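Local coordinates for protein mannan endo-1,4-beta-mannosidase (Cryptopygus antarcticus, PDB 4OOU) that hydrolyses internal beta-1,4-mannosidic linkages in mannans, galactomannans and glucomannans as a secreted endo-acting glycoside hydrolase of family 5, at residues A[183-188]-A[210-215]; A[20-25]-A[169-174]; A[341-346]-A[355-360]. All blocks are in the same frame, centred on the assembly; numbering follows the deposited sequence.

Contact 1 of 3, residues A[183-188]-A[210-215]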
loop_
_atom_site.group_PDB
_atom_site.type_symbol
_atom_site.label_atom_id
_atom_site.label_comp_id
_atom_site.label_asym_id
_atom_site.label_seq_id
_atom_site.Cartn_x
_atom_site.Cartn_y
_atom_site.Cartn_z
ATOM N N GLU A 183 -9.048 -8.475 -2.707
ATOM C CA GLU A 183 -9.706 -9.785 -2.523
ATOM C C GLU A 183 -10.954 -9.694 -1.669
ATOM O O GLU A 183 -11.768 -10.640 -1.638
ATOM C CB GLU A 183 -8.756 -10.809 -1.874
ATOM C CG GLU A 183 -7.479 -11.049 -2.670
ATOM C CD GLU A 183 -6.425 -9.963 -2.460
ATOM O OE1 GLU A 183 -6.343 -9.437 -1.309
ATOM O OE2 GLU A 183 -5.692 -9.660 -3.446
ATOM N N GLY A 184 -11.096 -8.565 -0.979
ATOM C CA GLY A 184 -12.258 -8.300 -0.151
ATOM C C GLY A 184 -13.554 -8.212 -0.935
ATOM O O GLY A 184 -14.567 -8.735 -0.513
ATOM N N THR A 185 -13.494 -7.545 -2.088
ATOM C CA THR A 185 -14.669 -7.276 -2.894
ATOM C C THR A 185 -14.550 -8.038 -4.204
ATOM O O THR A 185 -15.243 -7.762 -5.180
ATOM C CB THR A 185 -14.854 -5.753 -3.093
ATOM O OG1 THR A 185 -13.595 -5.133 -3.416
ATOM C CG2 THR A 185 -15.394 -5.163 -1.823
ATOM N N LEU A 186 -13.666 -9.026 -4.200
ATOM C CA LEU A 186 -13.437 -9.904 -5.342
ATOM C C LEU A 186 -14.650 -10.800 -5.515
ATOM O O LEU A 186 -15.247 -11.164 -4.531
ATOM C CB LEU A 186 -12.200 -10.758 -5.061
ATOM C CG LEU A 186 -11.523 -11.711 -6.053
ATOM C CD1 LEU A 186 -11.151 -13.021 -5.363
ATOM C CD2 LEU A 186 -12.332 -11.983 -7.309
ATOM N N GLN A 187 -15.002 -11.119 -6.764
ATOM C CA GLN A 187 -16.044 -12.113 -7.114
ATOM C C GLN A 187 -15.364 -13.369 -7.667
ATOM O O GLN A 187 -14.981 -13.412 -8.841
ATOM C CB GLN A 187 -16.998 -11.533 -8.175
ATOM C CG GLN A 187 -18.143 -12.435 -8.622
ATOM C CD GLN A 187 -18.986 -11.765 -9.684
ATOM O OE1 GLN A 187 -18.554 -11.588 -10.805
ATOM N NE2 GLN A 187 -20.188 -11.384 -9.331
ATOM N N PRO A 188 -15.175 -14.387 -6.820
ATOM C CA PRO A 188 -14.395 -15.523 -7.304
ATOM C C PRO A 188 -15.151 -16.384 -8.329
ATOM O O PRO A 188 -16.380 -16.395 -8.332
ATOM C CB PRO A 188 -14.074 -16.320 -6.013
ATOM C CG PRO A 188 -14.434 -15.430 -4.869
ATOM C CD PRO A 188 -15.496 -14.507 -5.390
ATOM N N GLY A 210 -18.324 -8.615 0.225
ATOM C CA GLY A 210 -19.319 -8.746 -0.807
ATOM C C GLY A 210 -18.608 -9.004 -2.133
ATOM O O GLY A 210 -17.546 -8.429 -2.408
ATOM N N LYS A 211 -19.212 -9.851 -2.960
ATOM C CA LYS A 211 -18.561 -10.346 -4.146
ATOM C C LYS A 211 -18.928 -9.488 -5.337
ATOM O O LYS A 211 -19.815 -9.844 -6.095
ATOM C CB LYS A 211 -18.919 -11.826 -4.357
ATOM C CG LYS A 211 -18.139 -12.763 -3.421
ATOM C CD LYS A 211 -18.931 -13.989 -2.947
ATOM C CE LYS A 211 -18.005 -15.161 -2.629
ATOM N NZ LYS A 211 -18.671 -16.475 -2.443
ATOM N N LYS A 212 -18.207 -8.378 -5.510
ATOM C CA LYS A 212 -18.560 -7.336 -6.500
ATOM C C LYS A 212 -17.837 -7.408 -7.842
ATOM O O LYS A 212 -18.442 -7.199 -8.881
ATOM C CB LYS A 212 -18.313 -5.934 -5.901
ATOM C CG LYS A 212 -18.907 -5.765 -4.508
ATOM C CD LYS A 212 -18.753 -4.348 -3.987
ATOM C CE LYS A 212 -19.196 -4.251 -2.524
ATOM N NZ LYS A 212 -20.672 -4.378 -2.349
ATOM N N PHE A 213 -16.537 -7.663 -7.811
ATOM C CA PHE A 213 -15.698 -7.533 -8.991
ATOM C C PHE A 213 -15.005 -8.851 -9.377
ATOM O O PHE A 213 -14.398 -9.514 -8.535
ATOM C CB PHE A 213 -14.597 -6.508 -8.743
ATOM C CG PHE A 213 -15.052 -5.262 -8.028
ATOM C CD1 PHE A 213 -15.900 -4.364 -8.649
ATOM C CD2 PHE A 213 -14.589 -4.969 -6.750
ATOM C CE1 PHE A 213 -16.303 -3.224 -8.002
ATOM C CE2 PHE A 213 -14.995 -3.818 -6.104
ATOM C CZ PHE A 213 -15.857 -2.948 -6.729
ATOM N N PRO A 214 -15.059 -9.221 -10.662
ATOM C CA PRO A 214 -14.209 -10.300 -11.104
ATOM C C PRO A 214 -12.747 -9.848 -11.255
ATOM O O PRO A 214 -12.457 -8.674 -11.602
ATOM C CB PRO A 214 -14.804 -10.677 -12.462
ATOM C CG PRO A 214 -16.164 -10.073 -12.481
ATOM C CD PRO A 214 -16.006 -8.816 -11.706
ATOM N N MET A 215 -11.831 -10.780 -11.002
ATOM C CA MET A 215 -10.422 -10.467 -11.092
ATOM C C MET A 215 -10.133 -9.657 -12.329
ATOM O O MET A 215 -9.318 -8.736 -12.285
ATOM C CB MET A 215 -9.587 -11.725 -11.125
ATOM C CG MET A 215 -8.127 -11.472 -10.826
ATOM S SD MET A 215 -7.887 -11.229 -9.073
ATOM C CE MET A 215 -6.939 -9.725 -9.188
#
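Thr185 and Phe213 are laid side by side by their first torsions: chi1 of 44° tucks the Thr185 hydroxyl between its own N and carbonyl carbon, while chi1 of -43° keeps the Phe213 ring beside its own N. OG1 of Thr185 thereby meets the ring in its plane, at the edge, 3.3 Å from CE2 of Phe213, and still bonds to the carbonyl of Gly134 outside the contact. Thr185 O grips the other segment with two bonds. Lys212 N comes to it from above the carbonyl plane at 3.0 Å, and Phe213 N arrives almost in line with the C=O at 2.9 Å from that same Thr185 O. A CA-H...O contact from Thr185 CA to Gly210 O (3.1 Å) adds to this. Beyond it, Gln187 N donates to Phe213 O across a single bridge of Leu186 with Phe213, though the modelled length is doubtfully short. The extended Gln187 side chain runs alongside Pro214, its OE1 3.3 Å from Pro214 CG, and Pro188 crosses Lys211 at about a right angle, Pro188 CD 3.7 Å from Lys211 CG. Phe146 stacks on the Phe213 ring. The two segments thus pin together the ends of the long excursion between strand 179-180 and helix 215-232, a catalytic-face loop of the family 5 TIM barrel that carries the substrate-binding Gln187.

Contact 2 of 3, residues A[20-25]-A[169-174]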
loop_
_atom_site.group_PDB
_atom_site.type_symbol
_atom_site.label_atom_id
_atom_site.label_comp_id
_atom_site.label_asym_id
_atom_site.label_seq_id
_atom_site.Cartn_x
_atom_site.Cartn_y
_atom_site.Cartn_z
ATOM N N SER A 20 17.215 15.734 -7.078
ATOM C CA SER A 20 17.048 15.086 -5.747
ATOM C C SER A 20 16.749 13.564 -5.842
ATOM O O SER A 20 16.313 13.037 -6.888
ATOM C CB SER A 20 15.991 15.850 -4.903
ATOM O OG SER A 20 14.694 15.976 -5.496
ATOM N N GLU A 21 16.996 12.868 -4.733
ATOM C CA GLU A 21 16.824 11.422 -4.649
ATOM C C GLU A 21 15.437 11.012 -4.143
ATOM O O GLU A 21 14.907 11.598 -3.192
ATOM C CB GLU A 21 17.906 10.828 -3.757
ATOM C CG GLU A 21 19.257 10.699 -4.442
ATOM C CD GLU A 21 19.163 9.731 -5.601
ATOM O OE1 GLU A 21 18.678 8.580 -5.359
ATOM O OE2 GLU A 21 19.521 10.134 -6.740
ATOM N N PHE A 22 14.859 10.010 -4.805
ATOM C CA PHE A 22 13.612 9.392 -4.391
ATOM C C PHE A 22 13.897 7.943 -4.107
ATOM O O PHE A 22 14.940 7.444 -4.463
ATOM C CB PHE A 22 12.557 9.500 -5.490
ATOM C CG PHE A 22 12.262 10.915 -5.896
ATOM C CD1 PHE A 22 13.076 11.575 -6.839
ATOM C CD2 PHE A 22 11.196 11.608 -5.326
ATOM C CE1 PHE A 22 12.825 12.897 -7.204
ATOM C CE2 PHE A 22 10.947 12.923 -5.673
ATOM C CZ PHE A 22 11.757 13.565 -6.619
ATOM N N LEU A 23 12.972 7.288 -3.426
ATOM C CA LEU A 23 13.031 5.831 -3.220
ATOM C C LEU A 23 12.807 5.158 -4.561
ATOM O O LEU A 23 11.832 5.474 -5.228
ATOM C CB LEU A 23 11.914 5.412 -2.249
ATOM C CG LEU A 23 12.049 4.264 -1.253
ATOM C CD1 LEU A 23 10.997 3.181 -1.497
ATOM C CD2 LEU A 23 13.443 3.701 -1.170
ATOM N N LYS A 24 13.709 4.263 -4.963
ATOM C CA LYS A 24 13.559 3.493 -6.212
ATOM C C LYS A 24 13.334 2.041 -5.821
ATOM O O LYS A 24 13.477 1.691 -4.650
ATOM C CB LYS A 24 14.793 3.591 -7.112
ATOM C CG LYS A 24 15.481 4.952 -7.067
ATOM C CD LYS A 24 16.701 5.054 -7.984
ATOM C CE LYS A 24 16.405 5.864 -9.250
ATOM N NZ LYS A 24 17.632 6.070 -10.068
ATOM N N ALA A 25 12.927 1.237 -6.796
ATOM C CA ALA A 25 12.843 -0.192 -6.670
ATOM C C ALA A 25 13.598 -0.765 -7.839
ATOM O O ALA A 25 13.302 -0.413 -8.960
ATOM C CB ALA A 25 11.404 -0.667 -6.730
ATOM N N SER A 169 7.195 15.728 -6.961
ATOM C CA SER A 169 8.494 16.315 -6.700
ATOM C C SER A 169 8.801 16.165 -5.217
ATOM O O SER A 169 9.748 16.757 -4.710
ATOM C CB SER A 169 8.484 17.789 -7.092
ATOM O OG SER A 169 7.377 18.444 -6.487
ATOM N N LYS A 170 8.001 15.356 -4.531
ATOM C CA LYS A 170 8.055 15.257 -3.077
ATOM C C LYS A 170 8.736 13.952 -2.642
ATOM O O LYS A 170 8.160 12.856 -2.719
ATOM C CB LYS A 170 6.640 15.441 -2.493
ATOM C CG LYS A 170 6.474 16.776 -1.791
ATOM C CD LYS A 170 5.294 17.575 -2.281
ATOM C CE LYS A 170 5.270 18.919 -1.564
ATOM N NZ LYS A 170 4.757 20.045 -2.382
ATOM N N PRO A 171 10.002 14.058 -2.224
ATOM C CA PRO A 171 10.786 12.833 -2.026
ATOM C C PRO A 171 10.234 11.944 -0.920
ATOM O O PRO A 171 10.448 10.729 -0.929
ATOM C CB PRO A 171 12.172 13.372 -1.646
ATOM C CG PRO A 171 12.214 14.742 -2.236
ATOM C CD PRO A 171 10.830 15.264 -2.013
ATOM N N SER A 172 9.526 12.592 -0.000
ATOM C CA SER A 172 8.790 11.960 1.058
ATOM C C SER A 172 7.722 10.951 0.576
ATOM O O SER A 172 7.302 10.079 1.354
ATOM C CB SER A 172 8.120 13.035 1.893
ATOM O OG SER A 172 8.296 12.684 3.244
ATOM N N LEU A 173 7.275 11.089 -0.674
ATOM C CA LEU A 173 6.264 10.197 -1.234
ATOM C C LEU A 173 6.940 8.988 -1.811
ATOM O O LEU A 173 7.421 9.005 -2.944
ATOM C CB LEU A 173 5.435 10.894 -2.312
ATOM C CG LEU A 173 4.241 10.164 -2.957
ATOM C CD1 LEU A 173 3.377 9.457 -1.940
ATOM C CD2 LEU A 173 3.390 11.154 -3.710
ATOM N N ALA A 174 6.989 7.931 -1.014
ATOM C CA ALA A 174 7.652 6.721 -1.422
ATOM C C ALA A 174 6.900 5.996 -2.539
ATOM O O ALA A 174 7.491 5.597 -3.511
ATOM C CB ALA A 174 7.835 5.810 -0.215
HETATM O O HOH W 1 9.852 7.054 -4.545
#
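Phe22 and Pro171 make the tight half of this contact. With CG anti to its carbonyl carbon, this torsion (chi1 -58°) sets the Phe22 ring against Pro171, its CD2 3.5 Å from Pro171 CA. The far rim of the ring slots in beside the backbone: CE2 of Phe22 lies 3.9 Å from Ser169 C, which sits at the ring edge in its plane, so the ring abuts the peptide of 169-170 edgewise and is not laid flat on it. Pro171 is held from a second direction as well, since its CB is 3.6 Å from Glu21 O, a carbonyl that also accepts from the hydroxyl of Tyr32. The cation of Lys235 packs on the Phe22 ring.

Pro171 can offer this surface because it occupies a type I turn from Lys170 to Leu173, closed by Leu173 N to Lys170 O at 2.8 Å. The turn feeds strand 173-177 of the TIM barrel, after helix 149-167, while Phe22 and its neighbours lead into the N-terminal hairpin of strands 24-26 and 29-32. The contact therefore fastens the start of the modelled chain to the end of the barrel where that strand begins, far from the catalytic residues.

Toward the hairpin the fit slackens. Leu23 CD1 and Ala174 CB approach only to 4.3 Å, with Phe126 packing against both residues, and the two backbones are joined through a water. That water donates to Leu23 O at 2.6 Å and to Ala174 O at 3.0 Å, spanning carbonyls that could not bond to each other. At the other end Ser20 is exposed and merely brushes the proline, its OG 4.3 Å from Pro171 CG.

Contact 3 of 3, residues A[341-346]-A[355-360]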
loop_
_atom_site.group_PDB
_atom_site.type_symbol
_atom_site.label_atom_id
_atom_site.label_comp_id
_atom_site.label_asym_id
_atom_site.label_seq_id
_atom_site.Cartn_x
_atom_site.Cartn_y
_atom_site.Cartn_z
ATOM N N TRP A 341 -0.061 -2.892 11.970
ATOM C CA TRP A 341 -1.412 -2.402 11.878
ATOM C C TRP A 341 -1.983 -2.238 13.312
ATOM O O TRP A 341 -1.935 -3.192 14.059
ATOM C CB TRP A 341 -2.283 -3.391 11.081
ATOM C CG TRP A 341 -3.672 -2.865 10.913
ATOM C CD1 TRP A 341 -4.695 -3.004 11.785
ATOM C CD2 TRP A 341 -4.166 -2.045 9.840
ATOM N NE1 TRP A 341 -5.800 -2.321 11.338
ATOM C CE2 TRP A 341 -5.502 -1.733 10.140
ATOM C CE3 TRP A 341 -3.613 -1.564 8.653
ATOM C CZ2 TRP A 341 -6.298 -0.969 9.290
ATOM C CZ3 TRP A 341 -4.394 -0.796 7.818
ATOM C CH2 TRP A 341 -5.729 -0.508 8.136
ATOM N N GLN A 342 -2.472 -1.058 13.728
ATOM C CA GLN A 342 -2.269 0.249 13.041
ATOM C C GLN A 342 -2.195 1.289 14.143
ATOM O O GLN A 342 -2.612 1.023 15.288
ATOM C CB GLN A 342 -3.433 0.589 12.124
ATOM C CG GLN A 342 -4.704 0.924 12.895
ATOM C CD GLN A 342 -5.948 1.099 12.045
ATOM O OE1 GLN A 342 -7.050 0.698 12.448
ATOM N NE2 GLN A 342 -5.797 1.724 10.881
ATOM N N PHE A 343 -1.714 2.477 13.818
ATOM C CA PHE A 343 -1.293 3.400 14.872
ATOM C C PHE A 343 -2.460 3.956 15.683
ATOM O O PHE A 343 -2.369 4.091 16.909
ATOM C CB PHE A 343 -0.444 4.533 14.314
ATOM C CG PHE A 343 0.736 4.855 15.167
ATOM C CD1 PHE A 343 1.702 3.885 15.418
ATOM C CD2 PHE A 343 0.886 6.124 15.741
ATOM C CE1 PHE A 343 2.801 4.179 16.214
ATOM C CE2 PHE A 343 1.979 6.421 16.540
ATOM C CZ PHE A 343 2.933 5.443 16.784
ATOM N N ASN A 344 -3.570 4.252 15.025
ATOM C CA ASN A 344 -4.747 4.724 15.765
ATOM C C ASN A 344 -5.400 3.671 16.708
ATOM O O ASN A 344 -6.369 3.995 17.403
ATOM C CB ASN A 344 -5.777 5.247 14.789
ATOM C CG ASN A 344 -6.440 4.147 14.027
ATOM O OD1 ASN A 344 -6.630 3.052 14.557
ATOM N ND2 ASN A 344 -6.818 4.427 12.783
ATOM N N SER A 345 -4.906 2.422 16.657
ATOM C CA SER A 345 -5.134 1.385 17.675
ATOM C C SER A 345 -6.528 0.777 17.599
ATOM O O SER A 345 -6.920 0.014 18.478
ATOM C CB SER A 345 -4.858 1.906 19.105
ATOM O OG SER A 345 -3.480 2.195 19.307
ATOM N N GLY A 346 -7.254 1.084 16.534
ATOM C CA GLY A 346 -8.635 0.685 16.425
ATOM C C GLY A 346 -8.889 -0.503 15.528
ATOM O O GLY A 346 -8.287 -0.655 14.457
ATOM N N ASN A 355 3.540 -0.365 21.544
ATOM C CA ASN A 355 4.490 -1.382 21.303
ATOM C C ASN A 355 4.715 -1.488 19.787
ATOM O O ASN A 355 5.753 -1.947 19.349
ATOM C CB ASN A 355 4.194 -2.670 22.131
ATOM C CG ASN A 355 3.455 -3.738 21.369
ATOM O OD1 ASN A 355 3.912 -4.844 21.302
ATOM N ND2 ASN A 355 2.299 -3.430 20.866
ATOM N N GLN A 356 3.819 -0.959 18.977
ATOM C CA GLN A 356 4.274 -0.581 17.635
ATOM C C GLN A 356 5.542 0.285 17.660
ATOM O O GLN A 356 6.419 0.074 16.811
ATOM C CB GLN A 356 3.197 0.112 16.841
ATOM C CG GLN A 356 2.163 -0.873 16.370
ATOM C CD GLN A 356 1.086 -0.213 15.581
ATOM O OE1 GLN A 356 1.240 0.028 14.375
ATOM N NE2 GLN A 356 -0.017 0.094 16.252
ATOM N N MET A 357 5.671 1.209 18.624
ATOM C CA MET A 357 6.926 1.987 18.751
ATOM C C MET A 357 8.077 1.109 19.246
ATOM O O MET A 357 9.210 1.216 18.763
ATOM C CB MET A 357 6.760 3.208 19.654
ATOM C CG MET A 357 5.926 4.331 19.067
ATOM S SD MET A 357 6.009 5.847 20.048
ATOM C CE MET A 357 4.583 5.691 21.098
ATOM N N TYR A 358 7.775 0.226 20.195
ATOM C CA TYR A 358 8.752 -0.721 20.707
ATOM C C TYR A 358 9.302 -1.482 19.515
ATOM O O TYR A 358 10.506 -1.510 19.300
ATOM C CB TYR A 358 8.125 -1.669 21.753
ATOM C CG TYR A 358 9.096 -2.599 22.496
ATOM C CD1 TYR A 358 10.344 -2.159 22.920
ATOM C CD2 TYR A 358 8.733 -3.912 22.811
ATOM C CE1 TYR A 358 11.214 -3.012 23.589
ATOM C CE2 TYR A 358 9.587 -4.770 23.484
ATOM C CZ TYR A 358 10.834 -4.322 23.873
ATOM O OH TYR A 358 11.693 -5.170 24.562
ATOM N N GLY A 359 8.404 -2.068 18.735
ATOM C CA GLY A 359 8.771 -2.798 17.543
ATOM C C GLY A 359 9.755 -2.065 16.650
ATOM O O GLY A 359 10.809 -2.617 16.315
ATOM N N MET A 360 9.455 -0.827 16.268
ATOM C CA MET A 360 10.368 -0.122 15.348
ATOM C C MET A 360 11.776 0.037 15.947
ATOM O O MET A 360 12.773 0.004 15.206
ATOM C CB MET A 360 9.804 1.244 14.930
ATOM C CG MET A 360 8.760 1.169 13.823
ATOM S SD MET A 360 7.891 2.698 13.498
ATOM C CE MET A 360 6.903 2.798 14.982
#
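Gln356 reaches from its helix to the backbone of Gln342, its NE2 donating to Gln342 O at 2.9 Å with an N-H...O angle of 160°. The acceptor lies in the Gln356 amide plane, yet NE2 stands almost directly above the carbonyl plane of Gln342. Ser345 N bonds to Gln342 O from the opposite face, at 3.0 Å, closing a type I turn. Beside this polar pair the Phe343 ring sits edge-on to the helix: Met357 CG lies in the ring plane, 3.9 Å from Phe343 CZ, and the ring is tilted 73° from the Gln356 amide. One layer out, Thr340 OG1 bonds to Gln356 OE1 and so fixes which way the amide faces, while Trp68 meets the Phe343 ring edge-to-face. A leucine in place of Gln356 would probably leave Gln342 O without its helix-side donor and the Thr340 hydroxyl without its mate. The peptide before Gln342 is cis and follows Trp341, a substrate-binding residue close to Glu312, the probable nucleophile; a non-proline cis peptide after this tryptophan is a hallmark of the family 5 active site, at the end of the eighth barrel strand.

How the contacts relate
Contacts 1 and 3 both lie in loops on the catalytic face of the barrel, their centres about 30 Å apart and their nearest atoms about 13 Å apart. Contact 1 joins two parts of the loop after the strand that ends near Glu181, the likely acid/base; contact 3 joins the loop after the last barrel strand to helix 353-361, where the Trp341 side chain comes within about 3 Å of the side chain of Glu312 and of a bound Tris molecule. Contact 2 belongs to the opposite end of the barrel: its centre is about 33 Å from that of contact 1, across the chain's centre, and about 25 Å from that of contact 3. None of the three touches another.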